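Local structure of 1,4-dihydroxy-2-naphthoyl-CoA hydrolase (Synechocystis sp., 4K00) at residues A[5-9]-A[81-85]; A[86-92]-A[124-128]. The protein catalyses the hydrolysis of 1,4-dihydroxy-2-naphthoyl-CoA to 1,4-dihydroxy-2-naphthoate and CoA, a step in the biosynthesis of phylloquinone (vitamin K1). One frame throughout, in Å; residues are numbered along the deposited sequence.

Contact 1: A[5-9]-A[81-85]; sequences GTFTY and NLTIT
Phe7 and Leu82 form a hydrogen-bonded antiparallel pair between residues 5-9 and 81-85; the axes of strands 6-9 and 81-85 come within 4.7 Å of each other. Phe7 N donates to Leu82 O, and Leu82 N answers to Phe7 O at 2.8 Å. Two residues earlier on one strand and two later on the other, Gly5 and Ile84 repeat the exchange: Ile84 N reaches Gly5 O at 2.9 Å with an almost straight N-H (172°). Thr6-Thr83 and Thr8-Asn81 are the non-hydrogen-bonded pairs. Here CA-H groups add close contacts, such as Thr6 CA with Leu82 O at 3.2 Å.

The polar side-chain bond lies on the face carrying Thr6, Thr8, Asn81 and Thr83. Thr8 and Asn81 run side by side, and the hydroxyl Thr8 OG1 donates to the amide oxygen Asn81 OD1 at 2.7 Å, tilted from the amide plane. A water lies within hydrogen-bonding distance of both Asn81 OD1 and Phe7 O, linking the amide to the backbone of the neighbouring strand.

Apolar contacts occupy the other face. Phe7 carries CG anti to its backbone nitrogen (chi1 -163°), which swings the ring away from Leu82, and only CB rests on Leu82 CD2, at 4.0 Å. Ile84 instead curls its CD1 back over the Gly5 carbonyl, 3.5 Å from Gly5 O. Phe7 leans on Ser39 and Ser43 of helix 26-43, while Ile84 packs on Trp40.

Strand 6-12 is thereby stitched antiparallel to strand 77-86, with an apolar face turned to the long helix and a polar face away from it: the curved sheet wrapped round a central helix that defines the hotdog fold.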
ATOM      1  N   GLY A   5      24.740 -13.292  -7.312  1.00 31.62           N
ATOM      2  CA  GLY A   5      24.561 -11.945  -6.701  1.00 32.26           C
ATOM      3  C   GLY A   5      24.169 -12.037  -5.237  1.00 35.94           C
ATOM      4  O   GLY A   5      23.467 -12.963  -4.819  1.00 28.68           O
ATOM      5  N   THR A   6      24.632 -11.073  -4.449  1.00 33.37           N
ATOM      6  CA  THR A   6      24.165 -10.929  -3.072  1.00 32.47           C
ATOM      7  C   THR A   6      24.001  -9.456  -2.738  1.00 33.68           C
ATOM      8  O   THR A   6      24.603  -8.592  -3.372  1.00 32.32           O
ATOM      9  CB  THR A   6      25.158 -11.531  -2.053  1.00 34.15           C
ATOM     10  OG1 THR A   6      26.338 -10.727  -2.025  1.00 35.46           O
ATOM     11  CG2 THR A   6      25.530 -12.961  -2.411  1.00 33.98           C
ATOM     12  N   PHE A   7      23.180  -9.175  -1.735  1.00 27.92           N
ATOM     13  CA  PHE A   7      22.934  -7.814  -1.327  1.00 25.99           C
ATOM     14  C   PHE A   7      22.393  -7.769   0.096  1.00 23.19           C
ATOM     15  O   PHE A   7      21.643  -8.644   0.507  1.00 21.24           O
ATOM     16  CB  PHE A   7      21.906  -7.191  -2.260  1.00 24.26           C
ATOM     17  CG  PHE A   7      21.870  -5.708  -2.194  1.00 21.91           C
ATOM     18  CD1 PHE A   7      22.935  -4.967  -2.673  1.00 27.98           C
ATOM     19  CD2 PHE A   7      20.779  -5.046  -1.648  1.00 22.96           C
ATOM     20  CE1 PHE A   7      22.913  -3.587  -2.612  1.00 25.22           C
ATOM     21  CE2 PHE A   7      20.756  -3.668  -1.585  1.00 25.37           C
ATOM     22  CZ  PHE A   7      21.820  -2.940  -2.070  1.00 25.90           C
ATOM     23  N   THR A   8      22.775  -6.743   0.847  1.00 24.92           N
ATOM     24  CA  THR A   8      22.129  -6.467   2.126  1.00 24.89           C
ATOM     25  C   THR A   8      21.417  -5.128   2.083  1.00 21.90           C
ATOM     26  O   THR A   8      22.042  -4.100   1.864  1.00 19.92           O
ATOM     27  CB  THR A   8      23.153  -6.424   3.281  1.00 28.34           C
ATOM     28  OG1 THR A   8      23.873  -7.659   3.308  1.00 24.15           O
ATOM     29  CG2 THR A   8      22.437  -6.223   4.616  1.00 29.43           C
ATOM     30  N   TYR A   9      20.112  -5.170   2.301  1.00 20.76           N
ATOM     31  CA  TYR A   9      19.259  -3.994   2.237  1.00 20.32           C
ATOM     32  C   TYR A   9      18.788  -3.634   3.631  1.00 21.55           C
ATOM     33  O   TYR A   9      18.194  -4.457   4.342  1.00 19.05           O
ATOM     34  CB  TYR A   9      18.067  -4.296   1.345  1.00 20.14           C
ATOM     35  CG  TYR A   9      16.986  -3.241   1.312  1.00 17.41           C
ATOM     36  CD1 TYR A   9      17.247  -1.964   0.817  1.00 19.34           C
ATOM     37  CD2 TYR A   9      15.697  -3.536   1.731  1.00 16.51           C
ATOM     38  CE1 TYR A   9      16.252  -1.003   0.765  1.00 17.59           C
ATOM     39  CE2 TYR A   9      14.692  -2.587   1.665  1.00 19.69           C
ATOM     40  CZ  TYR A   9      14.977  -1.320   1.199  1.00 18.97           C
ATOM     41  OH  TYR A   9      13.973  -0.387   1.136  1.00 17.73           O
ATOM     42  N   ASN A  81      18.554  -9.718   3.668  1.00 18.69           N
ATOM     43  CA  ASN A  81      19.686 -10.289   2.980  1.00 19.95           C
ATOM     44  C   ASN A  81      19.227 -11.112   1.811  1.00 20.42           C
ATOM     45  O   ASN A  81      18.399 -12.000   1.958  1.00 22.36           O
ATOM     46  CB  ASN A  81      20.526 -11.151   3.925  1.00 22.93           C
ATOM     47  CG  ASN A  81      21.532 -10.327   4.693  1.00 27.29           C
ATOM     48  OD1 ASN A  81      22.508  -9.832   4.124  1.00 34.93           O
ATOM     49  ND2 ASN A  81      21.292 -10.153   5.976  1.00 32.59           N
ATOM     50  N   LEU A  82      19.789 -10.796   0.655  1.00 20.45           N
ATOM     51  CA  LEU A  82      19.292 -11.277  -0.616  1.00 20.05           C
ATOM     52  C   LEU A  82      20.413 -12.060  -1.292  1.00 19.29           C
ATOM     53  O   LEU A  82      21.560 -11.614  -1.333  1.00 17.76           O
ATOM     54  CB  LEU A  82      18.850 -10.093  -1.492  1.00 19.46           C
ATOM     55  CG  LEU A  82      18.777 -10.325  -3.003  1.00 21.15           C
ATOM     56  CD1 LEU A  82      17.608 -11.239  -3.341  1.00 22.51           C
ATOM     57  CD2 LEU A  82      18.638  -8.998  -3.739  1.00 21.16           C
ATOM     58  N   THR A  83      20.060 -13.233  -1.808  1.00 18.83           N
ATOM     59  CA  THR A  83      20.880 -13.943  -2.782  1.00 20.95           C
ATOM     60  C   THR A  83      20.125 -14.177  -4.087  1.00 20.31           C
ATOM     61  O   THR A  83      18.950 -14.567  -4.068  1.00 19.52           O
ATOM     62  CB  THR A  83      21.324 -15.295  -2.217  1.00 24.58           C
ATOM     63  OG1 THR A  83      22.092 -15.074  -1.031  1.00 28.44           O
ATOM     64  CG2 THR A  83      22.158 -16.052  -3.224  1.00 30.28           C
ATOM     65  N   ILE A  84      20.783 -13.916  -5.223  1.00 22.35           N
ATOM     66  CA  ILE A  84      20.158 -14.116  -6.538  1.00 22.67           C
ATOM     67  C   ILE A  84      20.884 -15.186  -7.339  1.00 22.52           C
ATOM     68  O   ILE A  84      22.120 -15.210  -7.400  1.00 22.62           O
ATOM     69  CB  ILE A  84      20.137 -12.832  -7.405  1.00 25.32           C
ATOM     70  CG1 ILE A  84      19.794 -11.606  -6.574  1.00 32.95           C
ATOM     71  CG2 ILE A  84      19.154 -12.983  -8.558  1.00 22.37           C
ATOM     72  CD1 ILE A  84      21.018 -10.865  -6.069  1.00 36.61           C
ATOM     73  N   THR A  85      20.098 -16.054  -7.967  1.00 23.56           N
ATOM     74  CA  THR A  85      20.580 -17.248  -8.658  1.00 26.14           C
ATOM     75  C   THR A  85      19.873 -17.284 -10.019  1.00 25.11           C
ATOM     76  O   THR A  85      18.699 -16.924 -10.116  1.00 25.15           O
ATOM     77  CB  THR A  85      20.158 -18.512  -7.864  1.00 32.30           C
ATOM     78  OG1 THR A  85      20.908 -18.580  -6.645  1.00 40.08           O
ATOM     79  CG2 THR A  85      20.397 -19.791  -8.671  1.00 40.34           C
TER
HETATM   80  O   HOH W   1      23.252 -11.020   1.550  1.00 43.08           O

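Contact 2: A[86-92]-A[124-128]; sequences QASAHRF and KAPLP
Lys124 lays its aliphatic chain over one face of the His90 imidazole, the two side chains crossing obliquely. The CH-pi contact is made by CD, 3.6 Å from the ring centroid and 21° off the normal, while CG reaches toward His90 CD2. On the opposite face Ser88 OG stands over the ring centre. The first torsion of His90 (62°) sets CG between the backbone nitrogen and carbonyl carbon, which carries the ring between Ser88 OG and the Lys124 chain; its CB, placed by the backbone, lies 3.0 Å from Ala125 O. Lys124 NZ lies 4.3 Å from His90 NE2, and its charge would be expected to disfavour protonation of the histidine. An alanine in place of His90 would probably leave the Lys124 chain without its platform and free to turn.

One backbone hydrogen bond joins the segments: Leu127 N donates to Ala89 O at 2.9 Å.

Leu127 supplies most of the apolar contact. Its CD2 meets the edge of the Phe92 ring, near the ring plane, 3.7 Å from Phe92 CD2. The other methyl, CD1, meets the amide end of Gln86 coming from the opposite direction, with NE2 at 3.9 Å.

Local bonds shape residues 86-92. Gln86 NE2 donates to Ser88 O, Ser88 OG accepts from His90 N in an ST turn, and Arg91 O takes both Ala87 N and Ser88 N.

This turn links strands 77-86 and 91-100. Leu127 also packs on Cys116 of strand 106-118, and Phe92 stacks on His114 of that strand; the chain then passes from Pro128, the N-cap, into helix 129-136.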
ATOM      1  N   GLN A  86      20.569 -17.700 -11.067  1.00 24.88           N
ATOM      2  CA  GLN A  86      19.920 -17.925 -12.351  1.00 24.32           C
ATOM      3  C   GLN A  86      19.466 -19.371 -12.448  1.00 24.03           C
ATOM      4  O   GLN A  86      20.279 -20.278 -12.390  1.00 24.80           O
ATOM      5  CB  GLN A  86      20.865 -17.616 -13.512  1.00 26.70           C
ATOM      6  CG  GLN A  86      20.183 -17.746 -14.859  1.00 26.15           C
ATOM      7  CD  GLN A  86      20.999 -17.196 -16.007  1.00 28.65           C
ATOM      8  OE1 GLN A  86      22.074 -16.623 -15.817  1.00 33.04           O
ATOM      9  NE2 GLN A  86      20.480 -17.357 -17.215  1.00 29.77           N
ATOM     10  N   ALA A  87      18.169 -19.582 -12.624  1.00 21.31           N
ATOM     11  CA  ALA A  87      17.620 -20.939 -12.655  1.00 21.80           C
ATOM     12  C   ALA A  87      17.510 -21.507 -14.088  1.00 23.20           C
ATOM     13  O   ALA A  87      17.514 -22.722 -14.289  1.00 25.04           O
ATOM     14  CB  ALA A  87      16.263 -20.946 -11.970  1.00 21.28           C
ATOM     15  N   SER A  88      17.430 -20.626 -15.081  1.00 21.97           N
ATOM     16  CA  SER A  88      17.295 -21.044 -16.475  1.00 24.56           C
ATOM     17  C   SER A  88      17.703 -19.888 -17.366  1.00 23.50           C
ATOM     18  O   SER A  88      18.100 -18.846 -16.867  1.00 23.71           O
ATOM     19  CB  SER A  88      15.855 -21.467 -16.786  1.00 26.67           C
ATOM     20  OG  SER A  88      15.008 -20.335 -16.915  1.00 24.36           O
ATOM     21  N   ALA A  89      17.620 -20.071 -18.677  1.00 24.57           N
ATOM     22  CA  ALA A  89      17.953 -18.999 -19.609  1.00 25.46           C
ATOM     23  C   ALA A  89      17.064 -17.791 -19.330  1.00 24.03           C
ATOM     24  O   ALA A  89      17.455 -16.656 -19.575  1.00 24.91           O
ATOM     25  CB  ALA A  89      17.780 -19.462 -21.056  1.00 27.33           C
ATOM     26  N   HIS A  90      15.864 -18.039 -18.822  1.00 24.13           N
ATOM     27  CA  HIS A  90      14.834 -17.016 -18.825  1.00 25.82           C
ATOM     28  C   HIS A  90      14.337 -16.688 -17.423  1.00 23.47           C
ATOM     29  O   HIS A  90      13.485 -15.827 -17.267  1.00 25.68           O
ATOM     30  CB  HIS A  90      13.667 -17.430 -19.721  1.00 30.30           C
ATOM     31  CG  HIS A  90      12.971 -18.676 -19.271  1.00 33.55           C
ATOM     32  ND1 HIS A  90      13.237 -19.916 -19.812  1.00 39.10           N
ATOM     33  CD2 HIS A  90      12.017 -18.873 -18.333  1.00 34.45           C
ATOM     34  CE1 HIS A  90      12.481 -20.825 -19.219  1.00 39.56           C
ATOM     35  NE2 HIS A  90      11.736 -20.219 -18.314  1.00 40.09           N
ATOM     36  N   ARG A  91      14.880 -17.360 -16.411  1.00 22.67           N
ATOM     37  CA  ARG A  91      14.357 -17.273 -15.048  1.00 22.76           C
ATOM     38  C   ARG A  91      15.489 -17.062 -14.033  1.00 21.96           C
ATOM     39  O   ARG A  91      16.537 -17.703 -14.110  1.00 19.93           O
ATOM     40  CB  ARG A  91      13.588 -18.549 -14.688  1.00 23.03           C
ATOM     41  CG  ARG A  91      12.899 -18.503 -13.336  1.00 25.11           C
ATOM     42  CD  ARG A  91      11.825 -19.578 -13.166  1.00 30.04           C
ATOM     43  NE  ARG A  91      12.350 -20.927 -13.316  1.00 32.46           N
ATOM     44  CZ  ARG A  91      12.756 -21.679 -12.300  1.00 39.95           C
ATOM     45  NH1 ARG A  91      12.697 -21.202 -11.062  1.00 46.78           N
ATOM     46  NH2 ARG A  91      13.227 -22.902 -12.518  1.00 36.76           N
ATOM     47  N   PHE A  92      15.258 -16.180 -13.075  1.00 20.73           N
ATOM     48  CA  PHE A  92      16.113 -16.107 -11.905  1.00 20.73           C
ATOM     49  C   PHE A  92      15.324 -16.146 -10.609  1.00 19.54           C
ATOM     50  O   PHE A  92      14.104 -15.890 -10.584  1.00 18.46           O
ATOM     51  CB  PHE A  92      17.060 -14.904 -11.957  1.00 19.93           C
ATOM     52  CG  PHE A  92      16.384 -13.559 -11.918  1.00 19.80           C
ATOM     53  CD1 PHE A  92      16.140 -12.923 -10.702  1.00 19.86           C
ATOM     54  CD2 PHE A  92      16.046 -12.896 -13.085  1.00 18.63           C
ATOM     55  CE1 PHE A  92      15.538 -11.674 -10.657  1.00 18.13           C
ATOM     56  CE2 PHE A  92      15.438 -11.651 -13.046  1.00 19.16           C
ATOM     57  CZ  PHE A  92      15.202 -11.030 -11.825  1.00 19.81           C
ATOM     58  N   LYS A 124       8.643 -16.804 -23.275  1.00 34.06           N
ATOM     59  CA  LYS A 124       9.890 -16.765 -22.514  1.00 37.22           C
ATOM     60  C   LYS A 124      11.023 -16.286 -23.407  1.00 31.94           C
ATOM     61  O   LYS A 124      11.113 -16.678 -24.565  1.00 28.55           O
ATOM     62  CB  LYS A 124      10.237 -18.147 -21.960  1.00 42.10           C
ATOM     63  CG  LYS A 124       9.332 -18.617 -20.838  1.00 52.50           C
ATOM     64  CD  LYS A 124       9.325 -20.136 -20.744  1.00 67.37           C
ATOM     65  CE  LYS A 124       8.013 -20.649 -20.180  1.00 78.36           C
ATOM     66  NZ  LYS A 124       7.514 -19.768 -19.089  1.00 79.56           N
ATOM     67  N   ALA A 125      11.874 -15.423 -22.860  1.00 29.24           N
ATOM     68  CA  ALA A 125      13.060 -14.951 -23.562  1.00 27.97           C
ATOM     69  C   ALA A 125      14.264 -14.993 -22.627  1.00 27.74           C
ATOM     70  O   ALA A 125      14.104 -14.969 -21.405  1.00 25.02           O
ATOM     71  CB  ALA A 125      12.840 -13.535 -24.051  1.00 28.71           C
ATOM     72  N   PRO A 126      15.480 -15.048 -23.201  1.00 29.20           N
ATOM     73  CA  PRO A 126      16.690 -15.030 -22.375  1.00 27.25           C
ATOM     74  C   PRO A 126      16.771 -13.748 -21.572  1.00 25.87           C
ATOM     75  O   PRO A 126      16.407 -12.685 -22.072  1.00 23.61           O
ATOM     76  CB  PRO A 126      17.831 -15.112 -23.406  1.00 30.16           C
ATOM     77  CG  PRO A 126      17.204 -15.664 -24.633  1.00 31.97           C
ATOM     78  CD  PRO A 126      15.790 -15.160 -24.629  1.00 30.39           C
ATOM     79  N   LEU A 127      17.221 -13.853 -20.327  1.00 24.18           N
ATOM     80  CA  LEU A 127      17.474 -12.682 -19.506  1.00 24.87           C
ATOM     81  C   LEU A 127      18.337 -11.691 -20.276  1.00 25.28           C
ATOM     82  O   LEU A 127      19.208 -12.088 -21.044  1.00 26.54           O
ATOM     83  CB  LEU A 127      18.172 -13.097 -18.207  1.00 24.40           C
ATOM     84  CG  LEU A 127      17.400 -14.037 -17.274  1.00 26.09           C
ATOM     85  CD1 LEU A 127      18.269 -14.399 -16.080  1.00 23.74           C
ATOM     86  CD2 LEU A 127      16.102 -13.394 -16.791  1.00 29.00           C
ATOM     87  N   PRO A 128      18.093 -10.392 -20.087  1.00 26.81           N
ATOM     88  CA  PRO A 128      19.035  -9.400 -20.615  1.00 29.96           C
ATOM     89  C   PRO A 128      20.459  -9.688 -20.131  1.00 28.88           C
ATOM     90  O   PRO A 128      20.649 -10.049 -18.972  1.00 27.87           O
ATOM     91  CB  PRO A 128      18.515  -8.086 -20.029  1.00 29.40           C
ATOM     92  CG  PRO A 128      17.063  -8.326 -19.777  1.00 27.19           C
ATOM     93  CD  PRO A 128      16.941  -9.776 -19.411  1.00 28.48           C
TER

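Strand 77-86 carries the first contact straight into the second: residues 81-85 pair with 5-9, and the next residue opens the turn that meets 124-128. The centres lie about 18 Å apart, yet the two meet at Phe92. Its CB is 3.2 Å from Thr85 O, and its CD1 is 3.7 Å from Ile84 CG2, so the ring lies between Ile84 of contact 1 and Leu127 of contact 2. Helix 129-136 makes a further connection, since it follows Pro128 and its Ile135 bonds to the backbone of Gly5. Contact 1 joins strand 6-12 to strand 77-86, and contact 2 packs the following turn on the loop before helix 129-136, both away from Asp19, the predicted active-site residue.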